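Side-chain contacts in sulfate adenylyltransferase (PDB 4DNX), which catalyses the transfer of the adenylyl group of ATP to sulfate, giving adenosine 5'-phosphosulfate and diphosphate: residues Glu382-Gln385 against Ile386-Tyr390; Arg365-Gly369 against Gln370-Pro374; Val45-Ala49 against Gly50-Pro54. All coordinates share one frame; numbering follows the deposited sequence.

Contact 1 (Glu382-Gln385 against Ile386-Tyr390); sequences EVAQ and ILMDY
Asp389 OD1 is gripped by two groups: Gln385 NE2 at 3.0 Å, and Arg392, one turn further on, which forms a salt bridge with it. The Gln385 bond is an i to i+4 side-chain bridge on helix 381-393. The donor lies in the plane of its own amide but meets OD1 from above the carboxylate plane, 42° out of it. Gln385 reaches this place because its chain bends at chi2 (63°), which turns the amide along the helix. The bridge runs along the solvent side. Underneath it, Asp389 N donates to Gln385 O at 2.9 Å, so the two residues are joined by backbone and side chain alike.

Ala384, Leu387 and Met388 face helix 361-369, where all three touch Leu368. Val383 CG1 and Leu387 CD1 meet loosely, at 4.4 Å, and both residues touch His205. Ile386 and Glu382 turn to helix 240-254. Ile386 CG1 lies 3.5 Å from Glu382 O, while the Glu382 carboxylate bonds to Tyr254 OH.

Met388 N gives the shortest backbone bond, 2.8 Å to Ala384 O. The Met388 chain folds back at chi3 (-70°) and carries its methyl over the preceding turn. There CE rests 4.0 Å from Ala384 CB, with Gln385 OE1 3.9 Å from the same CE.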
ATOM      1  N   GLU A 382     -10.193 -25.299  -1.013  1.00 18.86           N
ATOM      2  CA  GLU A 382     -10.696 -23.921  -1.173  1.00 18.88           C
ATOM      3  C   GLU A 382      -9.879 -23.150  -2.205  1.00 17.94           C
ATOM      4  O   GLU A 382     -10.417 -22.268  -2.896  1.00 18.05           O
ATOM      5  CB  GLU A 382     -10.620 -23.157   0.158  1.00 19.52           C
ATOM      6  CG  GLU A 382     -11.446 -23.835   1.232  1.00 21.41           C
ATOM      7  CD  GLU A 382     -10.685 -24.890   2.050  1.00 23.00           C
ATOM      8  OE1 GLU A 382     -11.270 -25.279   3.083  1.00 25.17           O
ATOM      9  OE2 GLU A 382      -9.572 -25.354   1.662  1.00 21.05           O
ATOM     10  N   VAL A 383      -8.604 -23.503  -2.299  1.00 16.69           N
ATOM     11  CA  VAL A 383      -7.711 -22.910  -3.326  1.00 16.55           C
ATOM     12  C   VAL A 383      -8.129 -23.494  -4.714  1.00 17.59           C
ATOM     13  O   VAL A 383      -8.302 -22.755  -5.716  1.00 17.73           O
ATOM     14  CB  VAL A 383      -6.226 -23.177  -2.992  1.00 15.94           C
ATOM     15  CG1 VAL A 383      -5.304 -22.658  -4.113  1.00 16.68           C
ATOM     16  CG2 VAL A 383      -5.811 -22.501  -1.597  1.00 16.05           C
ATOM     17  N   ALA A 384      -8.285 -24.803  -4.775  1.00 18.29           N
ATOM     18  CA  ALA A 384      -8.747 -25.440  -6.009  1.00 19.75           C
ATOM     19  C   ALA A 384     -10.051 -24.804  -6.492  1.00 21.73           C
ATOM     20  O   ALA A 384     -10.244 -24.584  -7.717  1.00 21.34           O
ATOM     21  CB  ALA A 384      -8.934 -26.946  -5.789  1.00 21.49           C
ATOM     22  N   GLN A 385     -10.992 -24.560  -5.567  1.00 21.12           N
ATOM     23  CA  GLN A 385     -12.293 -24.027  -5.988  1.00 22.99           C
ATOM     24  C   GLN A 385     -12.155 -22.641  -6.653  1.00 21.52           C
ATOM     25  O   GLN A 385     -12.809 -22.371  -7.686  1.00 22.40           O
ATOM     26  CB  GLN A 385     -13.303 -23.945  -4.849  1.00 25.03           C
ATOM     27  CG  GLN A 385     -14.711 -23.779  -5.335  1.00 27.46           C
ATOM     28  CD  GLN A 385     -15.155 -25.002  -6.156  1.00 31.06           C
ATOM     29  OE1 GLN A 385     -15.041 -26.148  -5.695  1.00 32.87           O
ATOM     30  NE2 GLN A 385     -15.593 -24.764  -7.388  1.00 33.87           N
ATOM     31  N   ILE A 386     -11.324 -21.797  -6.064  1.00 20.70           N
ATOM     32  CA  ILE A 386     -11.084 -20.434  -6.586  1.00 20.55           C
ATOM     33  C   ILE A 386     -10.578 -20.512  -8.042  1.00 21.03           C
ATOM     34  O   ILE A 386     -11.115 -19.839  -8.947  1.00 21.70           O
ATOM     35  CB  ILE A 386     -10.136 -19.658  -5.697  1.00 20.02           C
ATOM     36  CG1 ILE A 386     -10.884 -19.197  -4.440  1.00 20.20           C
ATOM     37  CG2 ILE A 386      -9.467 -18.434  -6.448  1.00 21.13           C
ATOM     38  CD1 ILE A 386      -9.950 -18.661  -3.375  1.00 20.18           C
ATOM     39  N   LEU A 387      -9.595 -21.380  -8.257  1.00 20.08           N
ATOM     40  CA  LEU A 387      -9.036 -21.583  -9.609  1.00 20.70           C
ATOM     41  C   LEU A 387     -10.047 -22.244 -10.573  1.00 21.41           C
ATOM     42  O   LEU A 387     -10.172 -21.830 -11.740  1.00 21.75           O
ATOM     43  CB  LEU A 387      -7.716 -22.355  -9.530  1.00 20.94           C
ATOM     44  CG  LEU A 387      -6.642 -21.478  -8.837  1.00 23.09           C
ATOM     45  CD1 LEU A 387      -5.434 -22.282  -8.453  1.00 23.31           C
ATOM     46  CD2 LEU A 387      -6.258 -20.295  -9.765  1.00 25.36           C
ATOM     47  N   MET A 388     -10.792 -23.249 -10.112  1.00 21.91           N
ATOM     48  CA  MET A 388     -11.761 -23.918 -11.000  1.00 23.71           C
ATOM     49  C   MET A 388     -12.852 -22.962 -11.426  1.00 24.83           C
ATOM     50  O   MET A 388     -13.320 -23.015 -12.572  1.00 24.86           O
ATOM     51  CB  MET A 388     -12.375 -25.150 -10.340  1.00 25.07           C
ATOM     52  CG  MET A 388     -11.379 -26.270 -10.344  1.00 26.00           C
ATOM     53  SD  MET A 388     -12.014 -27.814  -9.756  1.00 30.39           S
ATOM     54  CE  MET A 388     -12.177 -27.381  -8.019  1.00 27.91           C
ATOM     55  N   ASP A 389     -13.231 -22.068 -10.509  1.00 24.82           N
ATOM     56  CA  ASP A 389     -14.295 -21.107 -10.783  1.00 27.40           C
ATOM     57  C   ASP A 389     -13.805 -20.132 -11.834  1.00 26.60           C
ATOM     58  O   ASP A 389     -14.568 -19.818 -12.768  1.00 28.51           O
ATOM     59  CB  ASP A 389     -14.732 -20.359  -9.513  1.00 29.23           C
ATOM     60  CG  ASP A 389     -15.665 -21.192  -8.627  1.00 31.87           C
ATOM     61  OD1 ASP A 389     -16.030 -22.325  -8.990  1.00 32.40           O
ATOM     62  OD2 ASP A 389     -15.996 -20.715  -7.522  1.00 36.09           O
ATOM     63  N   TYR A 390     -12.537 -19.724 -11.709  1.00 25.02           N
ATOM     64  CA  TYR A 390     -11.891 -18.860 -12.681  1.00 24.26           C
ATOM     65  C   TYR A 390     -11.873 -19.535 -14.064  1.00 25.90           C
ATOM     66  O   TYR A 390     -12.356 -18.949 -15.035  1.00 25.33           O
ATOM     67  CB  TYR A 390     -10.486 -18.463 -12.257  1.00 22.94           C
ATOM     68  CG  TYR A 390      -9.675 -17.949 -13.410  1.00 24.12           C
ATOM     69  CD1 TYR A 390     -10.015 -16.741 -14.021  1.00 24.76           C
ATOM     70  CD2 TYR A 390      -8.613 -18.697 -13.928  1.00 24.20           C
ATOM     71  CE1 TYR A 390      -9.291 -16.256 -15.115  1.00 25.74           C
ATOM     72  CE2 TYR A 390      -7.873 -18.226 -15.022  1.00 25.89           C
ATOM     73  CZ  TYR A 390      -8.222 -17.004 -15.600  1.00 28.10           C
ATOM     74  OH  TYR A 390      -7.497 -16.517 -16.668  1.00 30.57           O
TER

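Contact 2 (Arg365-Gly369 against Gln370-Pro374); sequences REMLG and QGEAP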
ATOM      1  N   ARG A 365      -2.381 -27.625 -12.732  1.00 20.33           N
ATOM      2  CA  ARG A 365      -3.012 -26.587 -13.546  1.00 21.09           C
ATOM      3  C   ARG A 365      -3.955 -27.222 -14.593  1.00 21.82           C
ATOM      4  O   ARG A 365      -5.079 -26.740 -14.814  1.00 22.60           O
ATOM      5  CB  ARG A 365      -1.925 -25.766 -14.236  1.00 22.42           C
ATOM      6  CG  ARG A 365      -2.391 -24.478 -14.864  1.00 26.29           C
ATOM      7  CD  ARG A 365      -2.497 -24.612 -16.369  1.00 29.03           C
ATOM      8  NE  ARG A 365      -1.246 -25.049 -17.016  1.00 33.47           N
ATOM      9  CZ  ARG A 365      -1.196 -25.779 -18.141  1.00 34.42           C
ATOM     10  NH1 ARG A 365      -2.308 -26.151 -18.766  1.00 38.21           N
ATOM     11  NH2 ARG A 365      -0.030 -26.156 -18.647  1.00 35.96           N
ATOM     12  N   GLU A 366      -3.504 -28.288 -15.244  1.00 21.87           N
ATOM     13  CA  GLU A 366      -4.342 -29.001 -16.211  1.00 22.82           C
ATOM     14  C   GLU A 366      -5.651 -29.484 -15.555  1.00 23.45           C
ATOM     15  O   GLU A 366      -6.736 -29.302 -16.121  1.00 23.78           O
ATOM     16  CB  GLU A 366      -3.606 -30.204 -16.834  1.00 24.12           C
ATOM     17  CG  GLU A 366      -2.424 -29.757 -17.771  1.00 24.23           C
ATOM     18  CD  GLU A 366      -1.572 -30.932 -18.247  1.00 25.82           C
ATOM     19  OE1 GLU A 366      -0.602 -30.693 -19.018  1.00 26.91           O
ATOM     20  OE2 GLU A 366      -1.869 -32.092 -17.884  1.00 25.97           O
ATOM     21  N   MET A 367      -5.530 -30.109 -14.385  1.00 22.72           N
ATOM     22  CA  MET A 367      -6.706 -30.641 -13.675  1.00 23.94           C
ATOM     23  C   MET A 367      -7.724 -29.531 -13.345  1.00 23.23           C
ATOM     24  O   MET A 367      -8.948 -29.704 -13.608  1.00 23.70           O
ATOM     25  CB  MET A 367      -6.271 -31.383 -12.407  1.00 24.56           C
ATOM     26  CG  MET A 367      -5.687 -32.763 -12.697  1.00 27.51           C
ATOM     27  SD  MET A 367      -5.163 -33.532 -11.127  1.00 30.78           S
ATOM     28  CE  MET A 367      -4.786 -35.202 -11.586  1.00 32.63           C
ATOM     29  N   LEU A 368      -7.207 -28.437 -12.780  1.00 22.00           N
ATOM     30  CA  LEU A 368      -8.017 -27.268 -12.430  1.00 22.26           C
ATOM     31  C   LEU A 368      -8.770 -26.713 -13.649  1.00 24.22           C
ATOM     32  O   LEU A 368      -9.976 -26.454 -13.580  1.00 24.17           O
ATOM     33  CB  LEU A 368      -7.191 -26.173 -11.752  1.00 20.85           C
ATOM     34  CG  LEU A 368      -6.521 -26.581 -10.437  1.00 20.48           C
ATOM     35  CD1 LEU A 368      -5.521 -25.552 -10.024  1.00 19.26           C
ATOM     36  CD2 LEU A 368      -7.571 -26.791  -9.346  1.00 21.60           C
ATOM     37  N   GLY A 369      -8.066 -26.594 -14.777  1.00 24.45           N
ATOM     38  CA  GLY A 369      -8.716 -26.174 -16.028  1.00 25.54           C
ATOM     39  C   GLY A 369      -9.774 -27.130 -16.553  1.00 27.75           C
ATOM     40  O   GLY A 369     -10.628 -26.749 -17.363  1.00 29.85           O
ATOM     41  N   GLN A 370      -9.746 -28.391 -16.108  1.00 27.57           N
ATOM     42  CA  GLN A 370     -10.734 -29.370 -16.543  1.00 29.79           C
ATOM     43  C   GLN A 370     -11.884 -29.470 -15.531  1.00 29.94           C
ATOM     44  O   GLN A 370     -12.810 -30.269 -15.704  1.00 30.60           O
ATOM     45  CB  GLN A 370     -10.100 -30.758 -16.805  1.00 31.22           C
ATOM     46  CG  GLN A 370      -8.977 -30.739 -17.895  1.00 31.46           C
ATOM     47  CD  GLN A 370      -7.886 -31.789 -17.665  1.00 30.75           C
ATOM     48  OE1 GLN A 370      -8.023 -32.669 -16.805  1.00 30.50           O
ATOM     49  NE2 GLN A 370      -6.791 -31.689 -18.419  1.00 29.26           N
ATOM     50  N   GLY A 371     -11.795 -28.646 -14.480  1.00 28.59           N
ATOM     51  CA  GLY A 371     -12.791 -28.684 -13.407  1.00 29.95           C
ATOM     52  C   GLY A 371     -12.687 -29.909 -12.498  1.00 30.19           C
ATOM     53  O   GLY A 371     -13.683 -30.355 -11.929  1.00 30.40           O
ATOM     54  N   GLU A 372     -11.480 -30.446 -12.341  1.00 29.67           N
ATOM     55  CA  GLU A 372     -11.268 -31.568 -11.433  1.00 30.82           C
ATOM     56  C   GLU A 372     -10.351 -31.102 -10.327  1.00 29.62           C
ATOM     57  O   GLU A 372      -9.264 -30.571 -10.579  1.00 27.57           O
ATOM     58  CB  GLU A 372     -10.636 -32.760 -12.149  1.00 34.76           C
ATOM     59  CG  GLU A 372      -9.927 -33.710 -11.180  1.00 39.53           C
ATOM     60  CD  GLU A 372      -9.503 -35.026 -11.807  1.00 45.64           C
ATOM     61  OE1 GLU A 372      -9.088 -35.028 -12.980  1.00 50.69           O
ATOM     62  OE2 GLU A 372      -9.580 -36.069 -11.123  1.00 49.97           O
ATOM     63  N   ALA A 373     -10.791 -31.245  -9.086  1.00 29.96           N
ATOM     64  CA  ALA A 373      -9.914 -30.842  -8.000  1.00 28.21           C
ATOM     65  C   ALA A 373      -8.785 -31.865  -7.896  1.00 27.17           C
ATOM     66  O   ALA A 373      -9.037 -33.074  -7.931  1.00 27.92           O
ATOM     67  CB  ALA A 373     -10.685 -30.758  -6.662  1.00 30.14           C
ATOM     68  N   PRO A 374      -7.550 -31.400  -7.750  1.00 26.39           N
ATOM     69  CA  PRO A 374      -6.455 -32.344  -7.517  1.00 26.79           C
ATOM     70  C   PRO A 374      -6.654 -33.039  -6.180  1.00 27.38           C
ATOM     71  O   PRO A 374      -7.479 -32.577  -5.359  1.00 26.26           O
ATOM     72  CB  PRO A 374      -5.197 -31.463  -7.526  1.00 25.82           C
ATOM     73  CG  PRO A 374      -5.607 -30.229  -8.307  1.00 24.92           C
ATOM     74  CD  PRO A 374      -7.063 -30.018  -7.923  1.00 24.90           C
TER
HETATM   75  O   HOH W   1      -4.448 -33.256 -18.800  1.00 25.08           O
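Met367 O takes two backbone N-H groups as the chain leaves helix 361-369. Gln370 N and Glu372 N each stand 2.9 Å from Met367 O. They arrive from opposite faces of the carbonyl plane, Glu372 N 38° out of it and Gln370 N 66° out. One carbonyl of the last turn thus holds two N-H groups of the departing loop. Gly371 N adds a bond of 3.0 Å to Leu368 O.

The close packing lies on the inner side, where the loop folds back along the helix. Leu368 CD2 meets Pro374 CD at 3.6 Å, and the two side chains cross at about a right angle. Leu368 is buried here and also touches His205 and Tyr391. Met367 runs out extended beyond CG and passes Pro374 in the opposite direction. Its SD lies 4.0 Å from Pro374 CA, a looser touch. Nearer the backbone, Met367 CB sits 3.6 Å from Glu372 O.

The other side is polar and wet. Gln370 curls back over the Glu366 carbonyl, but its amide makes no direct hydrogen bond there. Instead Gln370 NE2 donates to a water at 2.8 Å. That water gives a proton to Glu366 OE2 at 3.0 Å, so the two side chains are linked through solvent. Glu366 OE2 also has a salt bridge to Arg363, which ties the carboxylate to the helix.

Gly371 has a positive phi of 73°, which favours glycine. With the bonds from Glu372 N to Met367 O and from Gly371 N to Leu368 O, it makes a Schellman motif, a classic C-terminal cap of an alpha-helix.

Contact 3 (Val45-Ala49 against Gly50-Pro54); sequences VMLGA and GYFSP
Met46 lies between two aromatic rings of the loop that follows helix 38-48. Its CB stands over one face of Phe52, 3.5 Å from the ring centroid and 15° off the normal, a CH-pi contact. The chain then bends at both chi2 (-72°) and chi3 (-82°). This curls the thioether toward Tyr51, where CE touches Tyr51 CB at 3.5 Å. Met46 SD reaches the Tyr51 ring obliquely, 4.4 Å from its centroid, a Met-aromatic contact.

Leu47 sends CD2 to Phe52 CB at 3.8 Å, crossing at about a right angle. A water 2.7 Å from Leu47 O sits beside the turn. Ala49 CB meets Tyr51 CD2 at 3.7 Å. Gly50 then ends the helix in a Schellman motif, with weak bonds from Gly50 N to Leu47 O and from Tyr51 N to Met46 O. A CB at Gly50 would clash with Ala49 O, and a type I beta turn runs from Gly50 to Ser53. With an alanine at Phe52 the ring is gone, which would probably open a gap over Met46 CB and rob Phe79 and Phe267 of their edge-to-face partner.

The contact is buried. Phe52 packs edge-to-face with Phe79 and Phe267 and touches helix 274-287. Tyr51 rests on helix 180-190 and strand 260-266, with its OH hydrogen-bonded to Arg178 O and His227 NE2.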
ATOM      1  N   VAL A  45      12.078   2.243  -9.826  1.00  9.33           N
ATOM      2  CA  VAL A  45      11.028   1.906  -8.842  1.00  8.80           C
ATOM      3  C   VAL A  45      11.676   1.207  -7.635  1.00  9.62           C
ATOM      4  O   VAL A  45      11.321   1.558  -6.463  1.00  9.66           O
ATOM      5  CB  VAL A  45       9.923   1.044  -9.474  1.00  8.57           C
ATOM      6  CG1 VAL A  45       8.973   0.530  -8.380  1.00  7.92           C
ATOM      7  CG2 VAL A  45       9.113   1.866 -10.435  1.00  8.93           C
ATOM      8  N   MET A  46      12.618   0.280  -7.895  1.00  9.35           N
ATOM      9  CA  MET A  46      13.296  -0.475  -6.807  1.00  8.99           C
ATOM     10  C   MET A  46      14.134   0.513  -5.961  1.00  8.95           C
ATOM     11  O   MET A  46      14.156   0.422  -4.721  1.00 11.80           O
ATOM     12  CB  MET A  46      14.170  -1.636  -7.336  1.00  9.19           C
ATOM     13  CG  MET A  46      13.340  -2.758  -8.018  1.00  9.00           C
ATOM     14  SD  MET A  46      12.408  -3.709  -6.757  1.00 11.60           S
ATOM     15  CE  MET A  46      13.661  -4.799  -6.213  1.00 11.16           C
ATOM     16  N   LEU A  47      14.812   1.442  -6.623  1.00  8.73           N
ATOM     17  CA  LEU A  47      15.536   2.486  -5.870  1.00  9.00           C
ATOM     18  C   LEU A  47      14.578   3.367  -5.036  1.00  9.60           C
ATOM     19  O   LEU A  47      14.871   3.714  -3.858  1.00  8.94           O
ATOM     20  CB  LEU A  47      16.295   3.385  -6.883  1.00 10.00           C
ATOM     21  CG  LEU A  47      17.616   2.741  -7.386  1.00 10.92           C
ATOM     22  CD1 LEU A  47      18.031   3.499  -8.663  1.00 12.88           C
ATOM     23  CD2 LEU A  47      18.680   2.816  -6.298  1.00 12.13           C
ATOM     24  N   GLY A  48      13.474   3.794  -5.640  1.00  9.41           N
ATOM     25  CA  GLY A  48      12.449   4.612  -4.955  1.00  9.78           C
ATOM     26  C   GLY A  48      11.898   3.920  -3.716  1.00  9.43           C
ATOM     27  O   GLY A  48      11.659   4.567  -2.714  1.00 10.50           O
ATOM     28  N   ALA A  49      11.748   2.597  -3.813  1.00 10.00           N
ATOM     29  CA  ALA A  49      11.022   1.800  -2.782  1.00 10.35           C
ATOM     30  C   ALA A  49      11.977   1.267  -1.719  1.00 11.51           C
ATOM     31  O   ALA A  49      11.537   0.587  -0.777  1.00 13.13           O
ATOM     32  CB  ALA A  49      10.302   0.641  -3.474  1.00 12.14           C
ATOM     33  N   GLY A  50      13.271   1.591  -1.826  1.00 11.00           N
ATOM     34  CA  GLY A  50      14.262   1.197  -0.796  1.00 10.56           C
ATOM     35  C   GLY A  50      14.851  -0.209  -0.970  1.00 10.53           C
ATOM     36  O   GLY A  50      15.733  -0.633  -0.197  1.00 10.61           O
ATOM     37  N   TYR A  51      14.393  -0.950  -1.973  1.00  9.73           N
ATOM     38  CA  TYR A  51      14.927  -2.287  -2.200  1.00  9.53           C
ATOM     39  C   TYR A  51      16.428  -2.273  -2.578  1.00  9.54           C
ATOM     40  O   TYR A  51      17.167  -3.219  -2.260  1.00  9.96           O
ATOM     41  CB  TYR A  51      14.132  -2.981  -3.291  1.00  8.85           C
ATOM     42  CG  TYR A  51      12.749  -3.435  -2.832  1.00  8.69           C
ATOM     43  CD1 TYR A  51      12.617  -4.492  -1.913  1.00 10.02           C
ATOM     44  CD2 TYR A  51      11.583  -2.823  -3.331  1.00  9.08           C
ATOM     45  CE1 TYR A  51      11.349  -4.919  -1.486  1.00  9.84           C
ATOM     46  CE2 TYR A  51      10.311  -3.215  -2.948  1.00  9.48           C
ATOM     47  CZ  TYR A  51      10.199  -4.291  -2.012  1.00  9.74           C
ATOM     48  OH  TYR A  51       8.950  -4.708  -1.642  1.00 11.36           O
ATOM     49  N   PHE A  52      16.879  -1.222  -3.287  1.00 10.18           N
ATOM     50  CA  PHE A  52      18.282  -1.143  -3.707  1.00 10.45           C
ATOM     51  C   PHE A  52      19.069  -0.147  -2.856  1.00 10.86           C
ATOM     52  O   PHE A  52      20.117   0.384  -3.249  1.00 12.10           O
ATOM     53  CB  PHE A  52      18.380  -0.799  -5.206  1.00 10.45           C
ATOM     54  CG  PHE A  52      17.911  -1.896  -6.143  1.00 10.49           C
ATOM     55  CD1 PHE A  52      17.596  -3.205  -5.711  1.00 10.81           C
ATOM     56  CD2 PHE A  52      17.748  -1.589  -7.475  1.00 10.42           C
ATOM     57  CE1 PHE A  52      17.184  -4.183  -6.624  1.00 10.89           C
ATOM     58  CE2 PHE A  52      17.315  -2.572  -8.422  1.00 11.29           C
ATOM     59  CZ  PHE A  52      17.024  -3.834  -8.005  1.00 11.31           C
ATOM     60  N   SER A  53      18.600   0.050  -1.623  1.00 11.78           N
ATOM     61  CA  SER A  53      19.350   0.892  -0.704  1.00 11.55           C
ATOM     62  C   SER A  53      20.753   0.360  -0.355  1.00 13.13           C
ATOM     63  O   SER A  53      20.932  -0.878  -0.344  1.00 12.96           O
ATOM     64  CB  SER A  53      18.572   0.972   0.643  1.00 12.96           C
ATOM     65  OG  SER A  53      19.289   1.739   1.629  1.00 12.59           O
ATOM     66  N   PRO A  54      21.744   1.217  -0.569  1.00 13.82           N
ATOM     67  CA  PRO A  54      21.705   2.623  -0.175  1.00 13.46           C
ATOM     68  C   PRO A  54      22.080   3.382  -1.460  1.00 14.08           C
ATOM     69  O   PRO A  54      22.532   4.545  -1.391  1.00 14.37           O
ATOM     70  CB  PRO A  54      22.822   2.757   0.872  1.00 14.74           C
ATOM     71  CG  PRO A  54      23.840   1.792   0.417  1.00 15.17           C
ATOM     72  CD  PRO A  54      23.028   0.608  -0.109  1.00 13.24           C
TER
HETATM   73  O   HOH W   2      16.528   1.826  -2.786  1.00 13.22           O

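Overall arrangement
Contacts 1 and 2 belong together. Their centres are 9 Å apart, and they pack against each other, bringing together the consecutive helices 361-369 and 381-393. Met388 SD lies 3.5 Å from Gly371 C, and Leu387 CD1 lies 3.6 Å from Leu368 CD1. Both contacts also touch His205, which starts an HRAH sequence consistent with the HxxH nucleotide-binding motif of this family. Contact 3 stands apart, in the PUA-like domain and on the opposite side of the chain's centre. Its centre is about 35 Å from that of contact 1 and 39 Å from that of contact 2. It packs against helices and a strand of the ATP-sulfurylase domain. Contacts 2 and 3 share the Schellman motif.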